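Local structure of aminoacyl-tRNA synthetase-interacting multifunctional protein p43 (Plasmodium vivax, 6IPA) at residues L46-G51 with Y97-A102; Y52-E57 with K69-E74; Q126-A131 with C196-G201; E140-E145 with A185-S190. The protein probably binds tRNA through this EMAP II-like domain and probably interacts with aminoacyl-tRNA synthetases. One frame throughout, in Å; residues are numbered along the deposited sequence.

In the fold
Contacts 1 and 2 share strand 48-58, which pairs with strand 97-101 in contact 1 and with strand 66-71 in contact 2. Contact 1 is the buried one, centred about 5 Å from the centre of the chain, and its faces are aliphatic. The others are partly buried. Contact 2, about 12 Å from that centre, sets acidic groups beside a lysine. Contact 4, about 13 Å out, joins segment 140-145 to strand 185-189 and combines carboxylate hydrogen bonds with apolar packing. Contact 3, about 12 Å out, relies on side-chain packing, with no hydrogen bond between its segments. W187 of contact 4 meets L130 of contact 3, and I142 of contact 4 bonds to I48 of contact 1.

Contact 1: residues L46-G51 with Y97-A102; sequences LNIIVG and YVLVLA
Strands 48-51 and 97-101 run antiparallel, their axes 4.4 Å apart at closest approach and 146° apart in direction. I49 and V100 form a hydrogen-bonded pair: I49 N gives to V100 O at 2.7 Å and V100 N to I49 O at 2.6 Å. G51 and V98 repeat this. A102 N also bonds to N47 O at 2.9 Å.

On one face lie I48, V50, L99 and L101. CG1 of V50 meets CD2 of L99 at 3.7 Å. CD1 of L101 reaches back to CB of L46 at 4.0 Å, because CG of L101 stands anti to the backbone N (chi1 178°). The other face carries I49, V98 and V100. CG1 of I49 sits between its own N and carbonyl carbon (chi1 57°). From there CD1 of I49 extends to CB of A102 at 3.4 Å, a tight approach.

W187 of strand 185-189 packs on I48 and L99. F166 of helix 165-169 touches L46 and L101. Strand 48-58 lies between strands 66-71 and 97-101 in the four-stranded antiparallel sheet. On the other side of strand 97-101, L99 and L101 bond through the backbone to L119 and M117.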
loop_
_atom_site.group_PDB
_atom_site.type_symbol
_atom_site.label_atom_id
_atom_site.label_comp_id
_atom_site.label_asym_id
_atom_site.label_seq_id
_atom_site.Cartn_x
_atom_site.Cartn_y
_atom_site.Cartn_z
ATOM N N LEU A 46 -6.553 7.748 -6.102
ATOM C CA LEU A 46 -5.462 6.893 -5.683
ATOM C C LEU A 46 -5.176 5.847 -6.723
ATOM O O LEU A 46 -6.068 5.174 -7.171
ATOM C CB LEU A 46 -5.790 6.160 -4.353
ATOM C CG LEU A 46 -6.257 7.018 -3.192
ATOM C CD1 LEU A 46 -6.384 6.182 -1.945
ATOM C CD2 LEU A 46 -5.321 8.179 -2.980
ATOM N N ASN A 47 -3.885 5.661 -7.002
ATOM C CA ASN A 47 -3.367 4.510 -7.805
ATOM C C ASN A 47 -2.746 3.505 -6.941
ATOM O O ASN A 47 -1.577 3.615 -6.700
ATOM C CB ASN A 47 -2.250 4.969 -8.717
ATOM C CG ASN A 47 -1.871 3.946 -9.713
ATOM O OD1 ASN A 47 -2.672 3.099 -10.104
ATOM N ND2 ASN A 47 -0.652 4.040 -10.186
ATOM N N ILE A 48 -3.522 2.530 -6.471
ATOM C CA ILE A 48 -3.079 1.454 -5.606
ATOM C C ILE A 48 -2.773 0.201 -6.431
ATOM O O ILE A 48 -3.656 -0.367 -7.057
ATOM C CB ILE A 48 -4.178 1.128 -4.571
ATOM C CG1 ILE A 48 -4.309 2.273 -3.556
ATOM C CG2 ILE A 48 -3.837 -0.148 -3.812
ATOM C CD1 ILE A 48 -5.587 2.232 -2.737
ATOM N N ILE A 49 -1.534 -0.253 -6.429
ATOM C CA ILE A 49 -1.134 -1.343 -7.314
ATOM C C ILE A 49 -0.370 -2.450 -6.563
ATOM O O ILE A 49 0.240 -2.200 -5.530
ATOM C CB ILE A 49 -0.309 -0.798 -8.469
ATOM C CG1 ILE A 49 0.891 -0.064 -7.952
ATOM C CG2 ILE A 49 -1.140 0.181 -9.315
ATOM C CD1 ILE A 49 1.816 0.401 -9.052
ATOM N N VAL A 50 -0.414 -3.664 -7.096
ATOM C CA VAL A 50 0.248 -4.784 -6.497
ATOM C C VAL A 50 1.693 -4.814 -6.925
ATOM O O VAL A 50 2.006 -4.675 -8.112
ATOM C CB VAL A 50 -0.380 -6.118 -6.849
ATOM C CG1 VAL A 50 -1.888 -6.058 -6.682
ATOM C CG2 VAL A 50 -0.071 -6.489 -8.261
ATOM N N GLY A 51 2.556 -4.967 -5.932
ATOM C CA GLY A 51 3.957 -5.247 -6.180
ATOM C C GLY A 51 4.459 -6.496 -5.463
ATOM O O GLY A 51 3.854 -6.989 -4.518
ATOM N N TYR A 97 3.549 -10.347 -2.087
ATOM C CA TYR A 97 2.805 -9.508 -3.025
ATOM C C TYR A 97 2.101 -8.482 -2.154
ATOM O O TYR A 97 1.306 -8.846 -1.285
ATOM C CB TYR A 97 1.797 -10.358 -3.868
ATOM C CG TYR A 97 2.462 -11.094 -5.018
ATOM C CD1 TYR A 97 2.629 -10.494 -6.253
ATOM C CD2 TYR A 97 2.956 -12.378 -4.854
ATOM C CE1 TYR A 97 3.256 -11.158 -7.303
ATOM C CE2 TYR A 97 3.594 -13.049 -5.877
ATOM C CZ TYR A 97 3.745 -12.432 -7.100
ATOM O OH TYR A 97 4.358 -13.115 -8.125
ATOM N N VAL A 98 2.395 -7.198 -2.364
ATOM C CA VAL A 98 1.846 -6.180 -1.470
ATOM C C VAL A 98 1.063 -5.191 -2.299
ATOM O O VAL A 98 1.088 -5.275 -3.548
ATOM C CB VAL A 98 2.934 -5.498 -0.644
ATOM C CG1 VAL A 98 3.568 -6.511 0.275
ATOM C CG2 VAL A 98 3.996 -4.882 -1.537
ATOM N N LEU A 99 0.336 -4.307 -1.595
ATOM C CA LEU A 99 -0.422 -3.214 -2.220
ATOM C C LEU A 99 0.285 -1.905 -2.056
ATOM O O LEU A 99 0.394 -1.387 -0.955
ATOM C CB LEU A 99 -1.802 -3.104 -1.608
ATOM C CG LEU A 99 -2.682 -4.353 -1.855
ATOM C CD1 LEU A 99 -4.163 -3.947 -1.822
ATOM C CD2 LEU A 99 -2.388 -5.098 -3.157
ATOM N N VAL A 100 0.775 -1.368 -3.163
ATOM C CA VAL A 100 1.503 -0.097 -3.130
ATOM C C VAL A 100 0.644 1.048 -3.617
ATOM O O VAL A 100 0.134 0.977 -4.737
ATOM C CB VAL A 100 2.771 -0.173 -4.031
ATOM C CG1 VAL A 100 3.525 1.144 -4.007
ATOM C CG2 VAL A 100 3.673 -1.304 -3.558
ATOM N N LEU A 101 0.510 2.096 -2.798
ATOM C CA LEU A 101 0.039 3.427 -3.242
ATOM C C LEU A 101 1.132 4.078 -4.090
ATOM O O LEU A 101 2.002 4.802 -3.594
ATOM C CB LEU A 101 -0.346 4.340 -2.055
ATOM C CG LEU A 101 -0.792 5.765 -2.415
ATOM C CD1 LEU A 101 -1.970 5.729 -3.360
ATOM C CD2 LEU A 101 -1.203 6.612 -1.203
ATOM N N ALA A 102 1.054 3.849 -5.395
ATOM C CA ALA A 102 2.111 4.246 -6.341
ATOM C C ALA A 102 2.292 5.718 -6.660
ATOM O O ALA A 102 3.370 6.133 -7.071
ATOM C CB ALA A 102 1.895 3.481 -7.635
#

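Contact 2: residues Y52-E57 with K69-E74; sequences YVEEVE and KINVGE
E55 and K69 lie side by side and point the same way, so the carboxylate runs along the aliphatic part of the lysine. OE2 of E55 comes within 3.6 Å of CD of K69. The charged ends do not meet: OE2 of E55 and NZ of K69 are 5.3 Å apart. NZ instead makes a salt bridge with D79 on strand 78-82. The E55 carboxylate probably still adds to the negative field round the lysine.

E54 and N71 cross at a slant, with carboxylate and amide planes 75° apart. OE2 of E54 rests against CB of N71 at 3.8 Å. The amide is turned to its own chain. CG of N71 is anti to the backbone N (chi1 168°), and OD1 of N71 accepts from N of G73 at 2.8 Å. This is an Asx turn, and it fixes the amide where the chain leaves the strand.

V53 and I70 share the opposite face and also lie alongside each other, CG2 of V53 meeting CD1 of I70 at 4.1 Å. V98 of strand 97-101 packs on both.

The backbones are antiparallel. Y52 and N71 form a hydrogen-bonded pair with two bonds of 2.8 Å, Y52 N to N71 O and N71 N to Y52 O. Further along, E54 N gives to K69 O at 2.7 Å, while E55 N reaches the same oxygen weakly. K69 N returns a bond to E55 O. Two residues thus face one: a classic beta bulge in the hairpin of strands 48-58 and 66-71, within the putative tRNA-binding domain, of the OB-fold class.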
loop_
_atom_site.group_PDB
_atom_site.type_symbol
_atom_site.label_atom_id
_atom_site.label_comp_id
_atom_site.label_asym_id
_atom_site.label_seq_id
_atom_site.Cartn_x
_atom_site.Cartn_y
_atom_site.Cartn_z
ATOM N N TYR A 52 5.573 -7.003 -5.944
ATOM C CA TYR A 52 6.300 -8.136 -5.337
ATOM C C TYR A 52 7.496 -7.568 -4.630
ATOM O O TYR A 52 8.326 -6.905 -5.265
ATOM C CB TYR A 52 6.835 -9.038 -6.429
ATOM C CG TYR A 52 7.484 -10.304 -5.947
ATOM C CD1 TYR A 52 6.807 -11.173 -5.104
ATOM C CD2 TYR A 52 8.766 -10.665 -6.369
ATOM C CE1 TYR A 52 7.393 -12.353 -4.670
ATOM C CE2 TYR A 52 9.344 -11.850 -5.970
ATOM C CZ TYR A 52 8.652 -12.690 -5.111
ATOM O OH TYR A 52 9.200 -13.853 -4.640
ATOM N N VAL A 53 7.583 -7.824 -3.319
ATOM C CA VAL A 53 8.731 -7.379 -2.528
ATOM C C VAL A 53 9.976 -8.228 -2.874
ATOM O O VAL A 53 10.092 -9.380 -2.451
ATOM C CB VAL A 53 8.428 -7.501 -1.017
ATOM C CG1 VAL A 53 9.623 -7.068 -0.217
ATOM C CG2 VAL A 53 7.180 -6.677 -0.634
ATOM N N GLU A 54 10.893 -7.677 -3.657
ATOM C CA GLU A 54 12.136 -8.380 -3.975
ATOM C C GLU A 54 13.135 -8.513 -2.820
ATOM O O GLU A 54 13.730 -9.565 -2.665
ATOM C CB GLU A 54 12.808 -7.670 -5.122
ATOM C CG GLU A 54 12.059 -7.902 -6.414
ATOM C CD GLU A 54 12.797 -7.352 -7.589
ATOM O OE1 GLU A 54 13.771 -6.602 -7.359
ATOM O OE2 GLU A 54 12.372 -7.648 -8.728
ATOM N N GLU A 55 13.324 -7.444 -2.042
ATOM C CA GLU A 55 14.374 -7.348 -1.003
ATOM C C GLU A 55 13.921 -6.548 0.212
ATOM O O GLU A 55 13.295 -5.496 0.061
ATOM C CB GLU A 55 15.634 -6.656 -1.512
ATOM C CG GLU A 55 16.628 -7.537 -2.239
ATOM C CD GLU A 55 17.907 -6.792 -2.629
ATOM O OE1 GLU A 55 18.657 -6.291 -1.731
ATOM O OE2 GLU A 55 18.155 -6.690 -3.850
ATOM N N VAL A 56 14.271 -7.046 1.405
ATOM C CA VAL A 56 14.179 -6.298 2.644
ATOM C C VAL A 56 15.580 -6.010 3.144
ATOM O O VAL A 56 16.396 -6.912 3.259
ATOM C CB VAL A 56 13.461 -7.099 3.726
ATOM C CG1 VAL A 56 13.144 -6.217 4.923
ATOM C CG2 VAL A 56 12.203 -7.686 3.153
ATOM N N GLU A 57 15.841 -4.752 3.462
ATOM C CA GLU A 57 17.110 -4.296 4.007
ATOM C C GLU A 57 16.745 -3.352 5.149
ATOM O O GLU A 57 15.622 -2.851 5.163
ATOM C CB GLU A 57 17.936 -3.622 2.900
ATOM C CG GLU A 57 18.915 -2.566 3.376
ATOM C CD GLU A 57 20.148 -2.434 2.500
ATOM O OE1 GLU A 57 20.145 -2.998 1.371
ATOM O OE2 GLU A 57 21.130 -1.783 2.980
ATOM N N LYS A 69 12.595 -3.170 -1.728
ATOM C CA LYS A 69 12.701 -3.107 -3.176
ATOM C C LYS A 69 11.482 -3.845 -3.709
ATOM O O LYS A 69 11.276 -5.014 -3.404
ATOM C CB LYS A 69 14.024 -3.710 -3.680
ATOM C CG LYS A 69 15.228 -2.850 -3.325
ATOM C CD LYS A 69 16.519 -3.438 -3.884
ATOM C CE LYS A 69 17.760 -2.696 -3.390
ATOM N NZ LYS A 69 17.832 -1.357 -4.042
ATOM N N ILE A 70 10.645 -3.148 -4.463
ATOM C CA ILE A 70 9.362 -3.711 -4.795
ATOM C C ILE A 70 9.077 -3.554 -6.281
ATOM O O ILE A 70 9.165 -2.475 -6.821
ATOM C CB ILE A 70 8.248 -3.097 -3.943
ATOM C CG1 ILE A 70 8.667 -2.967 -2.460
ATOM C CG2 ILE A 70 7.040 -3.992 -4.038
ATOM C CD1 ILE A 70 7.496 -2.690 -1.531
ATOM N N ASN A 71 8.841 -4.665 -6.949
ATOM C CA ASN A 71 8.556 -4.696 -8.384
ATOM C C ASN A 71 7.077 -4.408 -8.533
ATOM O O ASN A 71 6.230 -5.196 -8.040
ATOM C CB ASN A 71 8.861 -6.089 -8.917
ATOM C CG ASN A 71 8.344 -6.300 -10.292
ATOM O OD1 ASN A 71 7.712 -5.407 -10.905
ATOM N ND2 ASN A 71 8.559 -7.495 -10.798
ATOM N N VAL A 72 6.760 -3.274 -9.158
ATOM C CA VAL A 72 5.365 -2.873 -9.319
ATOM C C VAL A 72 5.030 -2.788 -10.822
ATOM O O VAL A 72 4.112 -2.099 -11.223
ATOM C CB VAL A 72 5.043 -1.545 -8.636
ATOM C CG1 VAL A 72 4.928 -1.685 -7.148
ATOM C CG2 VAL A 72 6.099 -0.537 -8.946
ATOM N N GLY A 73 5.775 -3.508 -11.648
ATOM C CA GLY A 73 5.436 -3.688 -13.035
ATOM C C GLY A 73 6.197 -2.747 -13.887
ATOM O O GLY A 73 6.031 -2.777 -15.080
ATOM N N GLU A 74 7.052 -1.925 -13.281
ATOM C CA GLU A 74 7.822 -0.925 -14.017
ATOM C C GLU A 74 9.121 -1.496 -14.511
ATOM O O GLU A 74 9.411 -2.657 -14.307
ATOM C CB GLU A 74 8.035 0.335 -13.165
ATOM C CG GLU A 74 6.721 1.001 -12.741
ATOM C CD GLU A 74 6.924 2.246 -11.875
ATOM O OE1 GLU A 74 8.043 2.414 -11.311
ATOM O OE2 GLU A 74 5.950 3.054 -11.748
#

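Contact 3: residues Q126-A131 with C196-G201; sequences QIELLA and CPLEQG
CG of E128 stands beside its backbone N (chi1 -55°), and a bend at chi2 (-67°) turns the carboxylate away from P197 and L198, leaving the methylene groups to meet the other segment. L198 also places CG beside its N (chi1 -45°), which carries CD2 to the strand. CD2 of L198 meets CG of E128 at 3.5 Å.

The same methyl touches Q126. L198 and Q126 slide past each other in opposite directions, with OE1 of Q126 3.7 Å from CD2 of L198. The ring of P197 lies next to E128: CD of P197 is 3.8 Å from CB of E128. CD of P197 also lies 3.7 Å from the carbonyl O of L129.

Deeper in, L130 turns one branch to C196. Its CD2 is 4.0 Å from SG of C196. V175 of strand 173-176 packs on both residues. Backbone bonds join E128 to G121 and C196 to G178. The contact fits strand 126-129 against the loop that leads to strand 201-203.

No hydrogen bond crosses between the two segments. The carboxylate of E128 has its salt bridge with K88, outside both. Its charge is probably offset largely by the lysine, while its aliphatic part does the packing. Between these segments the contact is van der Waals; just beside it A131 bonds to T195 through the backbone.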
loop_
_atom_site.group_PDB
_atom_site.type_symbol
_atom_site.label_atom_id
_atom_site.label_comp_id
_atom_site.label_asym_id
_atom_site.label_seq_id
_atom_site.Cartn_x
_atom_site.Cartn_y
_atom_site.Cartn_z
ATOM N N GLN A 126 -1.292 -4.631 16.912
ATOM C CA GLN A 126 -0.947 -5.433 15.715
ATOM C C GLN A 126 -0.973 -4.598 14.438
ATOM O O GLN A 126 -1.859 -3.724 14.263
ATOM C CB GLN A 126 -1.939 -6.580 15.513
ATOM C CG GLN A 126 -2.005 -7.625 16.621
ATOM C CD GLN A 126 -3.193 -8.567 16.459
ATOM O OE1 GLN A 126 -3.109 -9.581 15.775
ATOM N NE2 GLN A 126 -4.313 -8.225 17.093
ATOM N N ILE A 127 -0.034 -4.873 13.530
ATOM C CA ILE A 127 -0.148 -4.333 12.169
ATOM C C ILE A 127 0.163 -5.452 11.185
ATOM O O ILE A 127 1.154 -6.137 11.357
ATOM C CB ILE A 127 0.743 -3.079 11.963
ATOM C CG1 ILE A 127 0.527 -2.429 10.575
ATOM C CG2 ILE A 127 2.213 -3.404 12.194
ATOM C CD1 ILE A 127 1.416 -1.224 10.316
ATOM N N GLU A 128 -0.693 -5.684 10.195
ATOM C CA GLU A 128 -0.431 -6.693 9.169
ATOM C C GLU A 128 -0.537 -6.080 7.781
ATOM O O GLU A 128 -1.203 -5.054 7.593
ATOM C CB GLU A 128 -1.410 -7.869 9.254
ATOM C CG GLU A 128 -1.509 -8.576 10.601
ATOM C CD GLU A 128 -0.223 -9.335 11.011
ATOM O OE1 GLU A 128 0.517 -9.851 10.126
ATOM O OE2 GLU A 128 0.032 -9.426 12.238
ATOM N N LEU A 129 0.124 -6.695 6.811
ATOM C CA LEU A 129 0.032 -6.249 5.439
ATOM C C LEU A 129 -1.341 -6.582 4.870
ATOM O O LEU A 129 -1.947 -7.582 5.249
ATOM C CB LEU A 129 1.027 -7.012 4.571
ATOM C CG LEU A 129 2.490 -6.913 4.783
ATOM C CD1 LEU A 129 3.103 -7.932 3.860
ATOM C CD2 LEU A 129 2.983 -5.566 4.400
ATOM N N LEU A 130 -1.794 -5.779 3.913
ATOM C CA LEU A 130 -2.982 -6.141 3.084
ATOM C C LEU A 130 -2.438 -7.083 2.058
ATOM O O LEU A 130 -1.301 -6.928 1.643
ATOM C CB LEU A 130 -3.627 -4.916 2.424
ATOM C CG LEU A 130 -4.044 -3.791 3.383
ATOM C CD1 LEU A 130 -4.637 -2.626 2.613
ATOM C CD2 LEU A 130 -5.007 -4.286 4.489
ATOM N N ALA A 131 -3.195 -8.106 1.726
ATOM C CA ALA A 131 -2.710 -9.149 0.841
ATOM C C ALA A 131 -3.687 -9.396 -0.330
ATOM O O ALA A 131 -4.918 -9.519 -0.107
ATOM C CB ALA A 131 -2.492 -10.449 1.628
ATOM N N CYS A 196 -6.942 -9.265 4.822
ATOM C CA CYS A 196 -6.051 -8.858 5.886
ATOM C C CYS A 196 -6.245 -9.841 6.997
ATOM O O CYS A 196 -7.409 -10.166 7.305
ATOM C CB CYS A 196 -6.423 -7.493 6.401
ATOM S SG CYS A 196 -5.209 -6.843 7.546
ATOM N N PRO A 197 -5.130 -10.331 7.598
ATOM C CA PRO A 197 -5.275 -11.373 8.637
ATOM C C PRO A 197 -6.006 -10.905 9.906
ATOM O O PRO A 197 -6.407 -11.743 10.718
ATOM C CB PRO A 197 -3.825 -11.802 8.933
ATOM C CG PRO A 197 -3.060 -11.400 7.709
ATOM C CD PRO A 197 -3.720 -10.152 7.196
ATOM N N LEU A 198 -6.186 -9.600 10.061
ATOM C CA LEU A 198 -6.941 -9.055 11.182
ATOM C C LEU A 198 -8.428 -9.136 10.868
ATOM O O LEU A 198 -8.809 -9.156 9.712
ATOM C CB LEU A 198 -6.531 -7.613 11.454
ATOM C CG LEU A 198 -5.021 -7.392 11.448
ATOM C CD1 LEU A 198 -4.671 -5.905 11.559
ATOM C CD2 LEU A 198 -4.367 -8.257 12.537
ATOM N N GLU A 199 -9.267 -9.184 11.898
ATOM C CA GLU A 199 -10.712 -9.333 11.701
ATOM C C GLU A 199 -11.247 -7.942 11.383
ATOM O O GLU A 199 -11.792 -7.726 10.314
ATOM C CB GLU A 199 -11.427 -9.976 12.915
ATOM C CG GLU A 199 -10.722 -11.193 13.590
ATOM C CD GLU A 199 -10.722 -12.499 12.772
ATOM O OE1 GLU A 199 -11.105 -12.493 11.573
ATOM O OE2 GLU A 199 -10.322 -13.547 13.335
ATOM N N GLN A 200 -11.035 -7.007 12.305
ATOM C CA GLN A 200 -11.319 -5.580 12.111
ATOM C C GLN A 200 -9.990 -4.820 12.020
ATOM O O GLN A 200 -8.931 -5.430 12.200
ATOM C CB GLN A 200 -12.166 -5.037 13.267
ATOM C CG GLN A 200 -13.533 -5.706 13.414
ATOM C CD GLN A 200 -14.440 -5.508 12.189
ATOM O OE1 GLN A 200 -14.366 -4.469 11.492
ATOM N NE2 GLN A 200 -15.298 -6.509 11.916
ATOM N N GLY A 201 -10.037 -3.513 11.712
ATOM C CA GLY A 201 -8.802 -2.699 11.584
ATOM C C GLY A 201 -8.898 -1.455 10.701
ATOM O O GLY A 201 -9.865 -1.294 9.985
#

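Contact 4: residues E140-E145 with A185-S190; sequences ERIICE and AKWLSS
E140 reaches across to S190. CB points toward segment 185-190. CG takes the tight place between the backbone N and carbonyl carbon (chi1 80°), and the chain then runs extended to CD, 3.2 Å from OG of S190. Both oxygens end on that serine. OE1 of E140 accepts from OG of S190 at 2.6 Å, and OE2 of E140 accepts from N of S190, also at 2.6 Å. Each oxygen uses its syn lone pair, so the two bonds fix the rotation of the carboxylate. OE1 also takes a bond from N of N137.

Next along, I142 crosses W187 at about a right angle, its CG2 4.0 Å from CB of W187. CD1 of I142 meets CB of S189. Around I143 and C144 the segment forms a short, weakly bonded strand antiparallel to 185-189. This joins segment 140-145 to the larger antiparallel sheet of the EMAP II-like domain. I143 and L188 form a hydrogen-bonded pair, with L188 N to I143 O at 2.7 Å and a weak return bond. I142 also bonds to I48 of strand 48-58.

SG of C144 lies obliquely by the indole, 4.9 Å from the centroid of the five-membered ring of W187. At the far end E145 lies alongside K186. The N-H of K186 comes to OE1 of E145 from 43° out of the carboxylate plane, N to OE1 3.1 Å. NZ of K186 pairs with E193.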
loop_
_atom_site.group_PDB
_atom_site.type_symbol
_atom_site.label_atom_id
_atom_site.label_comp_id
_atom_site.label_asym_id
_atom_site.label_seq_id
_atom_site.Cartn_x
_atom_site.Cartn_y
_atom_site.Cartn_z
ATOM N N GLU A 140 -1.023 -4.568 -11.561
ATOM C CA GLU A 140 -2.474 -4.359 -11.674
ATOM C C GLU A 140 -3.100 -3.416 -10.632
ATOM O O GLU A 140 -2.824 -3.458 -9.407
ATOM C CB GLU A 140 -3.221 -5.665 -11.693
ATOM C CG GLU A 140 -3.418 -6.265 -10.329
ATOM C CD GLU A 140 -4.208 -7.528 -10.365
ATOM O OE1 GLU A 140 -3.650 -8.566 -10.792
ATOM O OE2 GLU A 140 -5.402 -7.442 -9.974
ATOM N N ARG A 141 -3.987 -2.564 -11.125
ATOM C CA ARG A 141 -4.615 -1.509 -10.315
ATOM C C ARG A 141 -5.714 -2.189 -9.502
ATOM O O ARG A 141 -6.490 -2.962 -10.058
ATOM C CB ARG A 141 -5.141 -0.381 -11.244
ATOM C CG ARG A 141 -5.250 0.983 -10.581
ATOM C CD ARG A 141 -6.301 1.871 -11.195
ATOM N NE ARG A 141 -6.812 2.834 -10.219
ATOM C CZ ARG A 141 -7.606 3.868 -10.507
ATOM N NH1 ARG A 141 -7.999 4.074 -11.774
ATOM N NH2 ARG A 141 -7.993 4.700 -9.528
ATOM N N ILE A 142 -5.706 -1.964 -8.183
ATOM C CA ILE A 142 -6.704 -2.511 -7.272
ATOM C C ILE A 142 -7.809 -1.464 -7.120
ATOM O O ILE A 142 -7.538 -0.280 -6.802
ATOM C CB ILE A 142 -6.081 -2.757 -5.890
ATOM C CG1 ILE A 142 -4.856 -3.728 -5.964
ATOM C CG2 ILE A 142 -7.130 -3.191 -4.880
ATOM C CD1 ILE A 142 -5.121 -5.055 -6.658
ATOM N N ILE A 143 -9.049 -1.888 -7.361
ATOM C CA ILE A 143 -10.187 -0.982 -7.539
ATOM C C ILE A 143 -11.300 -1.412 -6.606
ATOM O O ILE A 143 -11.315 -2.552 -6.198
ATOM C CB ILE A 143 -10.734 -1.030 -8.998
ATOM C CG1 ILE A 143 -11.366 -2.392 -9.329
ATOM C CG2 ILE A 143 -9.642 -0.734 -10.020
ATOM C CD1 ILE A 143 -12.198 -2.402 -10.612
ATOM N N CYS A 144 -12.236 -0.533 -6.283
ATOM C CA CYS A 144 -13.420 -0.933 -5.513
ATOM C C CYS A 144 -14.525 -1.534 -6.372
ATOM O O CYS A 144 -14.431 -1.562 -7.606
ATOM C CB CYS A 144 -13.985 0.265 -4.753
ATOM S SG CYS A 144 -12.747 0.961 -3.674
ATOM N N GLU A 145 -15.607 -1.922 -5.730
ATOM C CA GLU A 145 -16.758 -2.444 -6.426
ATOM C C GLU A 145 -17.508 -1.229 -6.954
ATOM O O GLU A 145 -17.634 -0.223 -6.290
ATOM C CB GLU A 145 -17.651 -3.314 -5.530
ATOM C CG GLU A 145 -17.160 -3.601 -4.125
ATOM C CD GLU A 145 -17.850 -4.766 -3.427
ATOM O OE1 GLU A 145 -18.286 -4.625 -2.289
ATOM O OE2 GLU A 145 -17.956 -5.840 -3.997
ATOM N N ALA A 185 -17.523 -0.432 0.070
ATOM C CA ALA A 185 -17.166 -1.060 -1.178
ATOM C C ALA A 185 -15.812 -1.732 -1.066
ATOM O O ALA A 185 -14.821 -1.071 -0.847
ATOM C CB ALA A 185 -17.118 -0.003 -2.288
ATOM N N LYS A 186 -15.781 -3.038 -1.289
ATOM C CA LYS A 186 -14.577 -3.866 -1.160
ATOM C C LYS A 186 -13.525 -3.617 -2.201
ATOM O O LYS A 186 -13.849 -3.282 -3.310
ATOM C CB LYS A 186 -14.971 -5.330 -1.260
ATOM C CG LYS A 186 -15.891 -5.756 -0.130
ATOM C CD LYS A 186 -16.398 -7.153 -0.356
ATOM C CE LYS A 186 -17.133 -7.662 0.869
ATOM N NZ LYS A 186 -16.834 -9.116 1.048
ATOM N N TRP A 187 -12.265 -3.817 -1.834
ATOM C CA TRP A 187 -11.153 -3.683 -2.739
ATOM C C TRP A 187 -11.041 -4.952 -3.510
ATOM O O TRP A 187 -11.069 -6.036 -2.899
ATOM C CB TRP A 187 -9.853 -3.526 -1.969
ATOM C CG TRP A 187 -9.666 -2.225 -1.261
ATOM C CD1 TRP A 187 -10.632 -1.370 -0.821
ATOM C CD2 TRP A 187 -8.423 -1.660 -0.864
ATOM N NE1 TRP A 187 -10.055 -0.298 -0.177
ATOM C CE2 TRP A 187 -8.701 -0.455 -0.195
ATOM C CE3 TRP A 187 -7.099 -2.066 -0.994
ATOM C CZ2 TRP A 187 -7.715 0.338 0.337
ATOM C CZ3 TRP A 187 -6.127 -1.262 -0.495
ATOM C CH2 TRP A 187 -6.439 -0.064 0.171
ATOM N N LEU A 188 -10.839 -4.826 -4.835
ATOM C CA LEU A 188 -10.826 -5.988 -5.735
ATOM C C LEU A 188 -9.532 -6.136 -6.558
ATOM O O LEU A 188 -8.956 -5.177 -6.993
ATOM C CB LEU A 188 -12.014 -5.887 -6.683
ATOM C CG LEU A 188 -13.321 -6.575 -6.341
ATOM C CD1 LEU A 188 -13.814 -6.299 -4.925
ATOM C CD2 LEU A 188 -14.356 -6.197 -7.384
ATOM N N SER A 189 -9.104 -7.368 -6.787
ATOM C CA SER A 189 -7.930 -7.659 -7.605
ATOM C C SER A 189 -8.447 -8.505 -8.721
ATOM O O SER A 189 -9.641 -8.832 -8.743
ATOM C CB SER A 189 -6.915 -8.510 -6.830
ATOM O OG SER A 189 -7.326 -9.882 -6.853
ATOM N N SER A 190 -7.543 -8.921 -9.602
ATOM C CA SER A 190 -7.896 -9.808 -10.709
ATOM C C SER A 190 -8.274 -11.175 -10.229
ATOM O O SER A 190 -8.796 -11.969 -11.003
ATOM C CB SER A 190 -6.750 -9.927 -11.742
ATOM O OG SER A 190 -5.497 -10.341 -11.200
#